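Rhamnosidase B (Bacillus sp., PDB 2OKX) hydrolyses terminal alpha-L-rhamnose from alpha-L-rhamnosides as a member of glycoside hydrolase family 78. Local coordinates at residues P63-P68 with N101-R106; A145-F150 with S570-F575. One frame throughout, in Å; residues are numbered along the deposited sequence.

Interaction 1: P63-P68 with N101-R106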
# COMPACT_ATOMS: atom_id res chain seq x y z
N PRO A 63 -2.44 -13.10 10.21
CA PRO A 63 -3.86 -12.80 10.38
C PRO A 63 -4.15 -11.50 9.63
O PRO A 63 -3.24 -10.93 9.03
CB PRO A 63 -3.99 -12.63 11.89
CG PRO A 63 -2.69 -11.93 12.22
CD PRO A 63 -1.68 -12.73 11.41
N VAL A 64 -5.39 -11.04 9.65
CA VAL A 64 -5.71 -9.78 8.99
C VAL A 64 -5.05 -8.71 9.85
O VAL A 64 -4.70 -8.97 11.01
CB VAL A 64 -7.23 -9.54 8.91
CG1 VAL A 64 -7.88 -10.60 8.02
CG2 VAL A 64 -7.85 -9.57 10.30
N ARG A 65 -4.86 -7.51 9.32
CA ARG A 65 -4.21 -6.46 10.10
C ARG A 65 -5.06 -6.10 11.31
O ARG A 65 -6.28 -5.98 11.22
CB ARG A 65 -3.91 -5.24 9.23
CG ARG A 65 -5.12 -4.48 8.71
CD ARG A 65 -4.71 -3.59 7.54
NE ARG A 65 -4.43 -4.39 6.34
CZ ARG A 65 -3.74 -3.96 5.29
NH1 ARG A 65 -3.24 -2.73 5.28
NH2 ARG A 65 -3.56 -4.76 4.24
N SER A 66 -4.40 -5.92 12.46
CA SER A 66 -5.09 -5.60 13.70
C SER A 66 -4.39 -4.59 14.60
O SER A 66 -3.21 -4.30 14.43
CB SER A 66 -5.26 -6.86 14.56
OG SER A 66 -5.53 -8.03 13.81
N TRP A 67 -5.16 -4.06 15.55
CA TRP A 67 -4.61 -3.18 16.57
C TRP A 67 -4.32 -4.30 17.58
O TRP A 67 -5.18 -5.14 17.83
CB TRP A 67 -5.67 -2.25 17.18
CG TRP A 67 -6.19 -1.17 16.30
CD1 TRP A 67 -7.41 -1.12 15.68
CD2 TRP A 67 -5.53 0.06 15.97
NE1 TRP A 67 -7.55 0.06 14.99
CE2 TRP A 67 -6.41 0.81 15.15
CE3 TRP A 67 -4.28 0.61 16.28
CZ2 TRP A 67 -6.08 2.07 14.64
CZ3 TRP A 67 -3.95 1.87 15.78
CH2 TRP A 67 -4.85 2.58 14.97
N PRO A 68 -3.10 -4.35 18.14
CA PRO A 68 -2.81 -5.41 19.11
C PRO A 68 -3.87 -5.61 20.20
O PRO A 68 -4.05 -6.72 20.69
CB PRO A 68 -1.46 -5.00 19.66
CG PRO A 68 -0.79 -4.40 18.45
CD PRO A 68 -1.90 -3.55 17.86
N ASN A 101 5.10 -0.64 11.55
CA ASN A 101 4.90 -0.09 10.21
C ASN A 101 3.47 0.45 10.08
O ASN A 101 2.79 0.63 11.09
CB ASN A 101 5.21 -1.12 9.10
CG ASN A 101 4.40 -2.40 9.21
OD1 ASN A 101 3.19 -2.38 9.44
ND2 ASN A 101 5.07 -3.54 9.02
N PHE A 102 3.02 0.72 8.86
CA PHE A 102 1.68 1.28 8.63
C PHE A 102 0.52 0.29 8.73
O PHE A 102 -0.63 0.68 8.55
CB PHE A 102 1.62 1.97 7.26
CG PHE A 102 2.45 3.23 7.16
CD1 PHE A 102 3.61 3.40 7.92
CD2 PHE A 102 2.14 4.19 6.20
CE1 PHE A 102 4.45 4.51 7.72
CE2 PHE A 102 2.97 5.30 5.99
CZ PHE A 102 4.13 5.45 6.75
N TYR A 103 0.81 -0.99 8.96
CA TYR A 103 -0.25 -1.98 9.11
C TYR A 103 0.08 -3.03 10.17
O TYR A 103 -0.48 -4.14 10.17
CB TYR A 103 -0.59 -2.66 7.76
CG TYR A 103 0.56 -3.19 6.91
CD1 TYR A 103 1.39 -4.22 7.37
CD2 TYR A 103 0.77 -2.70 5.62
CE1 TYR A 103 2.39 -4.76 6.56
CE2 TYR A 103 1.76 -3.24 4.79
CZ TYR A 103 2.57 -4.27 5.27
OH TYR A 103 3.54 -4.81 4.45
N TYR A 104 0.97 -2.66 11.08
CA TYR A 104 1.39 -3.53 12.16
C TYR A 104 2.05 -2.73 13.27
O TYR A 104 2.92 -1.89 13.01
CB TYR A 104 2.37 -4.59 11.64
CG TYR A 104 3.10 -5.34 12.74
CD1 TYR A 104 4.39 -4.98 13.12
CD2 TYR A 104 2.47 -6.38 13.43
CE1 TYR A 104 5.04 -5.63 14.18
CE2 TYR A 104 3.11 -7.04 14.48
CZ TYR A 104 4.39 -6.66 14.85
OH TYR A 104 5.02 -7.30 15.89
N LEU A 105 1.63 -2.97 14.51
CA LEU A 105 2.22 -2.29 15.66
C LEU A 105 3.07 -3.31 16.40
O LEU A 105 2.58 -4.37 16.79
CB LEU A 105 1.14 -1.72 16.58
CG LEU A 105 0.41 -0.47 16.07
CD1 LEU A 105 -0.58 -0.84 14.96
CD2 LEU A 105 -0.34 0.18 17.22
N ARG A 106 4.35 -3.00 16.57
CA ARG A 106 5.27 -3.92 17.24
C ARG A 106 4.74 -4.50 18.54
O ARG A 106 4.29 -3.78 19.43
CB ARG A 106 6.61 -3.23 17.52
CG ARG A 106 7.71 -4.22 17.89
CD ARG A 106 8.96 -3.55 18.43
NE ARG A 106 10.02 -4.53 18.63
CZ ARG A 106 11.22 -4.25 19.15
NH1 ARG A 106 11.51 -3.01 19.52
NH2 ARG A 106 12.12 -5.21 19.27
O HOH W 1 -3.03 -0.40 7.18
O HOH W 2 -1.32 -6.14 12.05
O HOH W 3 -0.55 -5.14 14.62

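Interaction 2: A145-F150 with S570-F575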
# COMPACT_ATOMS: atom_id res chain seq x y z
N ALA A 145 9.89 -1.04 2.91
CA ALA A 145 9.47 0.35 2.77
C ALA A 145 9.07 0.87 4.14
O ALA A 145 8.85 0.08 5.06
CB ALA A 145 8.28 0.44 1.81
N CYS A 146 8.96 2.18 4.27
CA CYS A 146 8.58 2.75 5.56
C CYS A 146 7.20 2.22 5.97
O CYS A 146 6.90 2.14 7.16
CB CYS A 146 8.56 4.28 5.50
SG CYS A 146 7.33 5.03 4.39
N GLN A 147 6.39 1.84 4.99
CA GLN A 147 5.04 1.35 5.25
C GLN A 147 4.93 -0.15 5.48
O GLN A 147 3.99 -0.61 6.12
CB GLN A 147 4.09 1.70 4.09
CG GLN A 147 4.09 3.16 3.64
CD GLN A 147 5.09 3.44 2.53
OE1 GLN A 147 5.94 2.60 2.23
NE2 GLN A 147 5.00 4.62 1.92
N GLN A 148 5.90 -0.91 4.98
CA GLN A 148 5.80 -2.36 5.06
C GLN A 148 6.84 -3.14 5.86
O GLN A 148 7.51 -2.60 6.73
CB GLN A 148 5.73 -2.90 3.63
CG GLN A 148 4.89 -2.01 2.71
CD GLN A 148 4.32 -2.77 1.53
OE1 GLN A 148 4.39 -2.32 0.38
NE2 GLN A 148 3.75 -3.92 1.81
N GLY A 149 6.94 -4.44 5.55
CA GLY A 149 7.88 -5.31 6.25
C GLY A 149 9.27 -5.36 5.64
O GLY A 149 9.94 -4.34 5.52
N PHE A 150 9.69 -6.56 5.24
CA PHE A 150 11.03 -6.74 4.67
C PHE A 150 11.06 -7.57 3.39
O PHE A 150 10.26 -8.48 3.21
CB PHE A 150 11.93 -7.44 5.70
CG PHE A 150 12.08 -6.69 7.00
CD1 PHE A 150 13.17 -5.86 7.21
CD2 PHE A 150 11.12 -6.81 8.00
CE1 PHE A 150 13.31 -5.16 8.40
CE2 PHE A 150 11.25 -6.11 9.20
CZ PHE A 150 12.35 -5.28 9.40
N SER A 570 1.54 -1.94 -4.63
CA SER A 570 2.99 -1.88 -4.74
C SER A 570 3.70 -1.18 -3.58
O SER A 570 4.20 -1.85 -2.67
CB SER A 570 3.39 -1.22 -6.07
OG SER A 570 2.85 0.08 -6.18
N TYR A 571 3.74 0.15 -3.61
CA TYR A 571 4.44 0.91 -2.58
C TYR A 571 4.00 0.76 -1.13
O TYR A 571 4.85 0.62 -0.25
CB TYR A 571 4.43 2.41 -2.92
CG TYR A 571 5.14 2.76 -4.20
CD1 TYR A 571 4.49 2.71 -5.43
CD2 TYR A 571 6.50 3.09 -4.20
CE1 TYR A 571 5.16 2.97 -6.62
CE2 TYR A 571 7.19 3.35 -5.38
CZ TYR A 571 6.51 3.28 -6.59
OH TYR A 571 7.20 3.48 -7.76
N GLU A 572 2.69 0.74 -0.87
CA GLU A 572 2.24 0.70 0.52
C GLU A 572 1.38 -0.46 1.03
O GLU A 572 1.68 -1.02 2.10
CB GLU A 572 1.56 2.03 0.85
CG GLU A 572 2.25 3.23 0.19
CD GLU A 572 1.85 4.56 0.79
OE1 GLU A 572 2.11 5.61 0.15
OE2 GLU A 572 1.29 4.58 1.90
N GLN A 573 0.32 -0.82 0.31
CA GLN A 573 -0.57 -1.90 0.76
C GLN A 573 -1.16 -1.49 2.11
O GLN A 573 -1.41 -2.33 2.98
CB GLN A 573 0.20 -3.22 0.90
CG GLN A 573 0.67 -3.82 -0.43
CD GLN A 573 1.71 -4.92 -0.26
OE1 GLN A 573 1.66 -5.70 0.69
NE2 GLN A 573 2.65 -5.00 -1.20
N VAL A 574 -1.39 -0.18 2.26
CA VAL A 574 -1.93 0.40 3.49
C VAL A 574 -3.39 0.81 3.40
O VAL A 574 -3.83 1.34 2.38
CB VAL A 574 -1.11 1.65 3.90
CG1 VAL A 574 -1.77 2.37 5.07
CG2 VAL A 574 0.32 1.24 4.26
N PHE A 575 -4.15 0.56 4.47
CA PHE A 575 -5.54 0.96 4.49
C PHE A 575 -5.61 2.45 4.82
O PHE A 575 -5.59 2.84 5.99
CB PHE A 575 -6.34 0.15 5.52
CG PHE A 575 -7.68 0.74 5.86
CD1 PHE A 575 -8.41 1.46 4.92
CD2 PHE A 575 -8.22 0.57 7.13
CE1 PHE A 575 -9.66 2.02 5.24
CE2 PHE A 575 -9.46 1.12 7.47
CZ PHE A 575 -10.18 1.84 6.52

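Interaction 1: P63-P68 with N101-R106
Arg65 reaches across to Tyr103 at both ends of its side chain. Its CB stands 3.7 Å from Tyr103 O, and the chain bends at chi3 (72°), which brings NH1 within 3.6 Å of Tyr103 CB. The guanidinium and the phenol ring are inclined at 62°, so the two do not stack. NE and NH2 form salt bridges with Asp563 and Glu562, while NH1 gives an in-plane bond to a water that donates on to Phe102 O.

Two further waters link the roughly parallel backbones directly, joining Ser66 N to Tyr103 O and Ser66 O to Leu105 N. The Tyr103 backbone is itself shaped by an Asx turn, Asn101 OD1 accepting from Tyr103 N at 2.8 Å. At the far end the contact turns apolar: Leu105 CB packs on Pro68 CD at 3.8 Å, and Leu105 CD2 meets the edge of the Trp67 ring at CE3, 4.1 Å away.

Each loop connects a strand of the seven-stranded sheet (57-62 or 87-96) to one of the five-stranded sheet (70-77 or 110-117), and helix 595-603 anchors the first through Arg599 to Arg65 O and through Leu603 O to Trp67 NE1.

Interaction 2: A145-F150 with S570-F575
Gln147 and Glu572 bring the two backbones to a CA-CA distance of 5.5 Å, where a type I beta turn, closed by Gln148 N bonding to Ala145 O, meets a loop kinked by the left-handed backbone of Gln573. This is a domain-to-domain contact: the turn belongs to the N-terminal rhamnosidase region, the loop to the six-hairpin glycosidase domain, an alpha/alpha barrel, between helices 544-559 and 577-590.

Gln147 folds back at chi2 (91°), and this bend carries its amide slantwise over the Glu572 side chain, the amide and carboxylate planes 28° apart. Gln147 CD sits 3.7 Å from Glu572 CG, and Gln147 CG is 3.6 Å from Glu572 OE2. The carboxylate has stronger partners: OE1 bridges to Arg858 and OE2 accepts from Trp576 NE1.

Gln148 instead runs straight beyond CG into the bend of the loop. Its CD lies 3.2 Å from Glu572 O, and the amide ends among the backbone oxygens of Ser570 and Tyr571, standing almost upright (81°) to the amide of Gln573, whose NE2 bonds to Pro569 O and Arg502 O. With an alanine at Gln148, the buried oxygens of 570-572 would probably lose a polar neighbour, and a gap would be likely to open between turn and loop.

Looser contacts complete the join: Ala145 CB lies 4.0 Å from the carbonyl Tyr571 O, and Val574 CG2 makes an aliphatic touch on Gln147 CB at 3.8 Å.

Overall arrangement
Interactions 1 and 2 form one continuous seam, their centres about 12 Å apart. Segment 101-106 lies between: Phe102 shares a backbone hydrogen bond with Gln147 and sets its CB 3.4 Å from Val574 CG2, and Tyr103 OH comes close to the Gln148 amide. Segment 63-68 reaches the loop 570-575 directly, Arg65 NH1 lying 3.0 Å from Gln573 O in a probable hydrogen bond. Three loops of the N-terminal region thus converge on one loop of the glycosidase domain. The Glu572 side chain lies about 3 Å from a bound glycerol, probably from the crystallisation liquor, which may mark a sugar-binding pocket.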